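Local coordinates for multicopper oxidase (Arthrobacter sp. FB24, PDB 3GDC), which probably couples the one-electron oxidation of phenolic substrates to the reduction of oxygen to water at copper sites, as laccases do, at residues 1-13 with 42-54. Numbering follows the deposited sequence.
Sequences GGSVLAERAGIDP and VDKDFEIAPGIIF
Arg8, on the short N-terminal helix 6-9, reaches over to Glu47 near the end of a β-hairpin in the first cupredoxin-like domain of this two-domain multicopper oxidase, a worked example of how a salt bridge can tie a chain terminus to a β-sandwich. The guanidinium grips side-on: NE meets Glu47 OE1 at 3.0 Å in an almost straight bond (171°), while NH2 meets Glu47 OE2 at 2.8 Å. The two flat groups are turned 66° apart, and both nitrogens approach from above the carboxylate plane. Glu47 extends to this position with CG anti to its backbone N (chi1 -174°), and its OE2 also accepts from Gly51 N, on the anti side, so the bridge is coupled to the type II turn from Ala49 to Ile52. Replacing Glu47 by an alanine would probably leave the Arg8 guanidinium without its counter-charge and the Gly51 amide without its acceptor. The Glu47 backbone N donates to Ala9 O at 3.2 Å. Beside this bond Ile11 crosses the Phe46 side chain at about a right angle, CG1 lying 3.4 Å from Phe46 CD1; Lys44 CG lies over one face of the Phe46 ring, offset toward its rim, and Lys44 NZ is hydrogen-bonded to Gly61 O. At the hairpin end, Val4 CG2 packs 3.7 Å from Pro50 CD, and a water accepts from Val4 N and donates to Ile48 O.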
ATOM      1  N   GLY A   1      30.677 -15.715  -6.183  1.00 31.70           N
ATOM      2  CA  GLY A   1      31.802 -14.730  -6.216  1.00 31.54           C
ATOM      3  C   GLY A   1      31.468 -13.390  -5.574  1.00 31.36           C
ATOM      4  O   GLY A   1      32.311 -12.482  -5.539  1.00 31.85           O
ATOM      5  N   GLY A   2      30.242 -13.273  -5.065  1.00 30.31           N
ATOM      6  CA  GLY A   2      29.742 -12.029  -4.474  1.00 29.22           C
ATOM      7  C   GLY A   2      29.070 -11.129  -5.500  1.00 28.04           C
ATOM      8  O   GLY A   2      28.936 -11.504  -6.671  1.00 28.19           O
ATOM      9  N   SER A   3      28.626  -9.949  -5.055  1.00 26.60           N
ATOM     10  CA  SER A   3      28.102  -8.926  -5.971  1.00 25.18           C
ATOM     11  C   SER A   3      29.195  -8.475  -6.937  1.00 24.69           C
ATOM     12  O   SER A   3      30.388  -8.610  -6.639  1.00 24.43           O
ATOM     13  CB  SER A   3      27.577  -7.718  -5.190  1.00 24.98           C
ATOM     14  OG  SER A   3      28.618  -7.082  -4.459  1.00 23.68           O
ATOM     15  N   VAL A   4      28.792  -7.940  -8.089  1.00 23.78           N
ATOM     16  CA  VAL A   4      29.758  -7.469  -9.081  1.00 23.31           C
ATOM     17  C   VAL A   4      30.416  -6.196  -8.561  1.00 23.16           C
ATOM     18  O   VAL A   4      29.724  -5.268  -8.142  1.00 22.30           O
ATOM     19  CB  VAL A   4      29.098  -7.207 -10.465  1.00 23.14           C
ATOM     20  CG1 VAL A   4      30.148  -6.831 -11.503  1.00 23.48           C
ATOM     21  CG2 VAL A   4      28.346  -8.436 -10.937  1.00 22.02           C
ATOM     22  N   LEU A   5      31.751  -6.154  -8.577  1.00 22.88           N
ATOM     23  CA  LEU A   5      32.461  -4.971  -8.109  1.00 23.54           C
ATOM     24  C   LEU A   5      32.141  -3.761  -8.971  1.00 23.38           C
ATOM     25  O   LEU A   5      32.012  -3.873 -10.188  1.00 23.43           O
ATOM     26  CB  LEU A   5      33.977  -5.195  -8.069  1.00 24.12           C
ATOM     27  CG  LEU A   5      34.485  -6.203  -7.034  1.00 25.75           C
ATOM     28  CD1 LEU A   5      36.010  -6.189  -7.042  1.00 27.81           C
ATOM     29  CD2 LEU A   5      33.969  -5.892  -5.646  1.00 27.08           C
ATOM     30  N   ALA A   6      32.020  -2.612  -8.315  1.00 23.51           N
ATOM     31  CA  ALA A   6      31.639  -1.355  -8.953  1.00 23.78           C
ATOM     32  C   ALA A   6      32.430  -1.045 -10.223  1.00 24.47           C
ATOM     33  O   ALA A   6      31.839  -0.705 -11.248  1.00 24.24           O
ATOM     34  CB  ALA A   6      31.744  -0.195  -7.946  1.00 23.71           C
ATOM     35  N   GLU A   7      33.757  -1.178 -10.157  1.00 24.92           N
ATOM     36  CA  GLU A   7      34.617  -0.912 -11.310  1.00 25.89           C
ATOM     37  C   GLU A   7      34.227  -1.762 -12.514  1.00 24.98           C
ATOM     38  O   GLU A   7      34.191  -1.267 -13.637  1.00 25.66           O
ATOM     39  CB  GLU A   7      36.091  -1.144 -10.960  1.00 26.35           C
ATOM     40  CG  GLU A   7      37.057  -0.753 -12.075  1.00 30.83           C
ATOM     41  CD  GLU A   7      38.490  -0.575 -11.592  1.00 35.80           C
ATOM     42  OE1 GLU A   7      38.684  -0.055 -10.463  1.00 37.75           O
ATOM     43  OE2 GLU A   7      39.421  -0.939 -12.349  1.00 37.27           O
ATOM     44  N   ARG A   8      33.931  -3.034 -12.262  1.00 24.29           N
ATOM     45  CA  ARG A   8      33.541  -3.985 -13.301  1.00 23.55           C
ATOM     46  C   ARG A   8      32.097  -3.764 -13.752  1.00 23.19           C
ATOM     47  O   ARG A   8      31.784  -3.854 -14.943  1.00 22.56           O
ATOM     48  CB  ARG A   8      33.725  -5.411 -12.777  1.00 24.32           C
ATOM     49  CG  ARG A   8      33.252  -6.512 -13.706  1.00 24.81           C
ATOM     50  CD  ARG A   8      33.693  -7.867 -13.169  1.00 26.63           C
ATOM     51  NE  ARG A   8      32.846  -8.944 -13.667  1.00 28.32           N
ATOM     52  CZ  ARG A   8      32.812 -10.172 -13.154  1.00 29.20           C
ATOM     53  NH1 ARG A   8      33.579 -10.492 -12.110  1.00 29.89           N
ATOM     54  NH2 ARG A   8      32.005 -11.076 -13.682  1.00 27.51           N
ATOM     55  N   ALA A   9      31.222  -3.471 -12.794  1.00 22.09           N
ATOM     56  CA  ALA A   9      29.797  -3.312 -13.083  1.00 22.06           C
ATOM     57  C   ALA A   9      29.482  -2.059 -13.906  1.00 22.24           C
ATOM     58  O   ALA A   9      28.586  -2.077 -14.762  1.00 22.71           O
ATOM     59  CB  ALA A   9      29.011  -3.301 -11.792  1.00 21.77           C
ATOM     60  N   GLY A  10      30.213  -0.977 -13.641  1.00 22.36           N
ATOM     61  CA  GLY A  10      29.950   0.307 -14.282  1.00 22.47           C
ATOM     62  C   GLY A  10      29.038   1.199 -13.457  1.00 22.77           C
ATOM     63  O   GLY A  10      28.669   2.285 -13.905  1.00 23.13           O
ATOM     64  N   ILE A  11      28.660   0.726 -12.264  1.00 22.14           N
ATOM     65  CA  ILE A  11      27.863   1.488 -11.280  1.00 21.63           C
ATOM     66  C   ILE A  11      28.503   1.312  -9.896  1.00 20.79           C
ATOM     67  O   ILE A  11      28.897   0.192  -9.543  1.00 20.88           O
ATOM     68  CB  ILE A  11      26.391   0.959 -11.192  1.00 21.77           C
ATOM     69  CG1 ILE A  11      25.673   1.016 -12.543  1.00 22.14           C
ATOM     70  CG2 ILE A  11      25.583   1.725 -10.135  1.00 22.95           C
ATOM     71  CD1 ILE A  11      24.364   0.212 -12.579  1.00 21.86           C
ATOM     72  N   ASP A  12      28.613   2.398  -9.127  1.00 19.41           N
ATOM     73  CA  ASP A  12      29.071   2.328  -7.728  1.00 18.91           C
ATOM     74  C   ASP A  12      27.942   2.747  -6.792  1.00 17.27           C
ATOM     75  O   ASP A  12      27.776   3.934  -6.506  1.00 16.42           O
ATOM     76  CB  ASP A  12      30.312   3.198  -7.493  1.00 19.44           C
ATOM     77  CG  ASP A  12      30.921   3.017  -6.093  1.00 21.43           C
ATOM     78  OD1 ASP A  12      30.304   2.399  -5.195  1.00 22.60           O
ATOM     79  OD2 ASP A  12      32.048   3.510  -5.885  1.00 24.71           O
ATOM     80  N   PRO A  13      27.148   1.774  -6.318  1.00 16.71           N
ATOM     81  CA  PRO A  13      26.013   2.083  -5.438  1.00 16.24           C
ATOM     82  C   PRO A  13      26.398   2.809  -4.145  1.00 16.32           C
ATOM     83  O   PRO A  13      25.618   3.633  -3.646  1.00 16.22           O
ATOM     84  CB  PRO A  13      25.425   0.702  -5.129  1.00 16.45           C
ATOM     85  CG  PRO A  13      25.837  -0.145  -6.338  1.00 16.07           C
ATOM     86  CD  PRO A  13      27.238   0.329  -6.608  1.00 16.11           C
ATOM     87  N   VAL A  42      22.324   8.215 -22.338  1.00 20.08           N
ATOM     88  CA  VAL A  42      23.349   7.429 -23.023  1.00 21.14           C
ATOM     89  C   VAL A  42      23.040   5.944 -22.896  1.00 21.40           C
ATOM     90  O   VAL A  42      22.671   5.471 -21.818  1.00 21.01           O
ATOM     91  CB  VAL A  42      24.793   7.699 -22.478  1.00 21.67           C
ATOM     92  CG1 VAL A  42      25.192   9.141 -22.649  1.00 23.33           C
ATOM     93  CG2 VAL A  42      24.922   7.305 -21.020  1.00 22.29           C
ATOM     94  N   ASP A  43      23.200   5.220 -24.001  1.00 21.10           N
ATOM     95  CA  ASP A  43      23.029   3.777 -23.996  1.00 21.50           C
ATOM     96  C   ASP A  43      24.333   3.174 -23.474  1.00 21.12           C
ATOM     97  O   ASP A  43      25.416   3.514 -23.955  1.00 21.04           O
ATOM     98  CB  ASP A  43      22.721   3.276 -25.409  1.00 21.81           C
ATOM     99  CG  ASP A  43      21.459   3.898 -25.995  1.00 23.82           C
ATOM    100  OD1 ASP A  43      20.620   4.417 -25.224  1.00 24.30           O
ATOM    101  OD2 ASP A  43      21.315   3.871 -27.240  1.00 26.11           O
ATOM    102  N   LYS A  44      24.227   2.305 -22.475  1.00 20.74           N
ATOM    103  CA  LYS A  44      25.400   1.783 -21.774  1.00 20.63           C
ATOM    104  C   LYS A  44      25.098   0.392 -21.242  1.00 20.80           C
ATOM    105  O   LYS A  44      24.024   0.160 -20.694  1.00 20.48           O
ATOM    106  CB  LYS A  44      25.777   2.709 -20.612  1.00 20.60           C
ATOM    107  CG  LYS A  44      27.043   2.314 -19.845  1.00 21.25           C
ATOM    108  CD  LYS A  44      27.567   3.459 -18.995  1.00 21.20           C
ATOM    109  CE  LYS A  44      28.788   3.029 -18.191  1.00 24.76           C
ATOM    110  NZ  LYS A  44      29.128   3.998 -17.103  1.00 24.70           N
ATOM    111  N   ASP A  45      26.059  -0.512 -21.397  1.00 21.39           N
ATOM    112  CA  ASP A  45      25.984  -1.848 -20.804  1.00 22.18           C
ATOM    113  C   ASP A  45      26.482  -1.825 -19.367  1.00 21.34           C
ATOM    114  O   ASP A  45      27.484  -1.169 -19.062  1.00 21.45           O
ATOM    115  CB  ASP A  45      26.829  -2.843 -21.606  1.00 22.89           C
ATOM    116  CG  ASP A  45      26.235  -3.165 -22.961  1.00 26.24           C
ATOM    117  OD1 ASP A  45      25.086  -2.760 -23.243  1.00 28.51           O
ATOM    118  OD2 ASP A  45      26.921  -3.852 -23.748  1.00 30.29           O
ATOM    119  N   PHE A  46      25.782  -2.564 -18.502  1.00 20.82           N
ATOM    120  CA  PHE A  46      26.124  -2.690 -17.092  1.00 20.16           C
ATOM    121  C   PHE A  46      26.125  -4.168 -16.719  1.00 20.27           C
ATOM    122  O   PHE A  46      25.187  -4.889 -17.048  1.00 20.34           O
ATOM    123  CB  PHE A  46      25.099  -1.960 -16.222  1.00 19.91           C
ATOM    124  CG  PHE A  46      24.988  -0.481 -16.511  1.00 18.42           C
ATOM    125  CD1 PHE A  46      25.854   0.425 -15.905  1.00 18.17           C
ATOM    126  CD2 PHE A  46      24.003   0.003 -17.370  1.00 18.10           C
ATOM    127  CE1 PHE A  46      25.751   1.812 -16.155  1.00 17.67           C
ATOM    128  CE2 PHE A  46      23.891   1.379 -17.639  1.00 16.61           C
ATOM    129  CZ  PHE A  46      24.757   2.284 -17.022  1.00 17.21           C
ATOM    130  N   GLU A  47      27.178  -4.618 -16.041  1.00 19.89           N
ATOM    131  CA  GLU A  47      27.192  -5.981 -15.524  1.00 20.09           C
ATOM    132  C   GLU A  47      26.561  -6.008 -14.138  1.00 20.24           C
ATOM    133  O   GLU A  47      27.222  -5.718 -13.146  1.00 20.39           O
ATOM    134  CB  GLU A  47      28.615  -6.556 -15.504  1.00 19.88           C
ATOM    135  CG  GLU A  47      28.629  -8.031 -15.096  1.00 20.33           C
ATOM    136  CD  GLU A  47      29.936  -8.741 -15.412  1.00 22.76           C
ATOM    137  OE1 GLU A  47      30.906  -8.096 -15.857  1.00 24.73           O
ATOM    138  OE2 GLU A  47      29.982  -9.970 -15.212  1.00 24.41           O
ATOM    139  N   ILE A  48      25.273  -6.355 -14.079  1.00 20.75           N
ATOM    140  CA  ILE A  48      24.510  -6.261 -12.829  1.00 21.22           C
ATOM    141  C   ILE A  48      24.629  -7.494 -11.928  1.00 21.96           C
ATOM    142  O   ILE A  48      24.481  -7.405 -10.701  1.00 21.77           O
ATOM    143  CB  ILE A  48      23.021  -5.914 -13.091  1.00 21.25           C
ATOM    144  CG1 ILE A  48      22.408  -6.875 -14.118  1.00 21.34           C
ATOM    145  CG2 ILE A  48      22.907  -4.449 -13.565  1.00 20.90           C
ATOM    146  CD1 ILE A  48      20.893  -7.009 -14.049  1.00 22.64           C
ATOM    147  N   ALA A  49      24.883  -8.637 -12.557  1.00 22.33           N
ATOM    148  CA  ALA A  49      25.133  -9.898 -11.877  1.00 22.95           C
ATOM    149  C   ALA A  49      26.279 -10.573 -12.644  1.00 23.56           C
ATOM    150  O   ALA A  49      26.467 -10.285 -13.831  1.00 23.36           O
ATOM    151  CB  ALA A  49      23.880 -10.760 -11.893  1.00 23.05           C
ATOM    152  N   PRO A  50      27.069 -11.442 -11.975  1.00 24.27           N
ATOM    153  CA  PRO A  50      28.195 -12.043 -12.706  1.00 24.51           C
ATOM    154  C   PRO A  50      27.770 -12.678 -14.034  1.00 24.39           C
ATOM    155  O   PRO A  50      26.966 -13.617 -14.055  1.00 24.92           O
ATOM    156  CB  PRO A  50      28.727 -13.099 -11.728  1.00 24.66           C
ATOM    157  CG  PRO A  50      28.374 -12.555 -10.379  1.00 24.76           C
ATOM    158  CD  PRO A  50      27.011 -11.920 -10.580  1.00 24.15           C
ATOM    159  N   GLY A  51      28.296 -12.135 -15.130  1.00 24.10           N
ATOM    160  CA  GLY A  51      28.018 -12.645 -16.473  1.00 24.01           C
ATOM    161  C   GLY A  51      26.728 -12.160 -17.112  1.00 24.12           C
ATOM    162  O   GLY A  51      26.409 -12.544 -18.242  1.00 23.78           O
ATOM    163  N   ILE A  52      25.995 -11.308 -16.389  1.00 23.76           N
ATOM    164  CA  ILE A  52      24.706 -10.803 -16.857  1.00 23.81           C
ATOM    165  C   ILE A  52      24.857  -9.340 -17.252  1.00 23.26           C
ATOM    166  O   ILE A  52      25.036  -8.471 -16.397  1.00 22.83           O
ATOM    167  CB  ILE A  52      23.601 -10.966 -15.780  1.00 23.72           C
ATOM    168  CG1 ILE A  52      23.479 -12.431 -15.321  1.00 25.17           C
ATOM    169  CG2 ILE A  52      22.263 -10.412 -16.280  1.00 25.03           C
ATOM    170  CD1 ILE A  52      23.013 -13.428 -16.397  1.00 27.18           C
ATOM    171  N   ILE A  53      24.816  -9.084 -18.553  1.00 22.67           N
ATOM    172  CA  ILE A  53      25.030  -7.740 -19.078  1.00 22.74           C
ATOM    173  C   ILE A  53      23.693  -7.108 -19.419  1.00 22.97           C
ATOM    174  O   ILE A  53      22.993  -7.555 -20.331  1.00 23.45           O
ATOM    175  CB  ILE A  53      25.944  -7.727 -20.319  1.00 22.90           C
ATOM    176  CG1 ILE A  53      27.268  -8.464 -20.044  1.00 23.03           C
ATOM    177  CG2 ILE A  53      26.180  -6.289 -20.793  1.00 22.38           C
ATOM    178  CD1 ILE A  53      28.041  -7.960 -18.824  1.00 24.44           C
ATOM    179  N   PHE A  54      23.351  -6.068 -18.669  1.00 22.19           N
ATOM    180  CA  PHE A  54      22.096  -5.355 -18.852  1.00 21.56           C
ATOM    181  C   PHE A  54      22.350  -4.198 -19.821  1.00 21.34           C
ATOM    182  O   PHE A  54      23.217  -3.366 -19.568  1.00 21.56           O
ATOM    183  CB  PHE A  54      21.592  -4.840 -17.501  1.00 21.08           C
ATOM    184  CG  PHE A  54      20.246  -4.172 -17.565  1.00 21.04           C
ATOM    185  CD1 PHE A  54      19.083  -4.933 -17.657  1.00 20.77           C
ATOM    186  CD2 PHE A  54      20.142  -2.783 -17.517  1.00 20.08           C
ATOM    187  CE1 PHE A  54      17.824  -4.316 -17.718  1.00 22.33           C
ATOM    188  CE2 PHE A  54      18.886  -2.159 -17.571  1.00 20.43           C
ATOM    189  CZ  PHE A  54      17.735  -2.924 -17.679  1.00 20.07           C
TER
HETATM  190  O   HOH W   1      25.799  -7.554  -8.340  1.00 19.32           O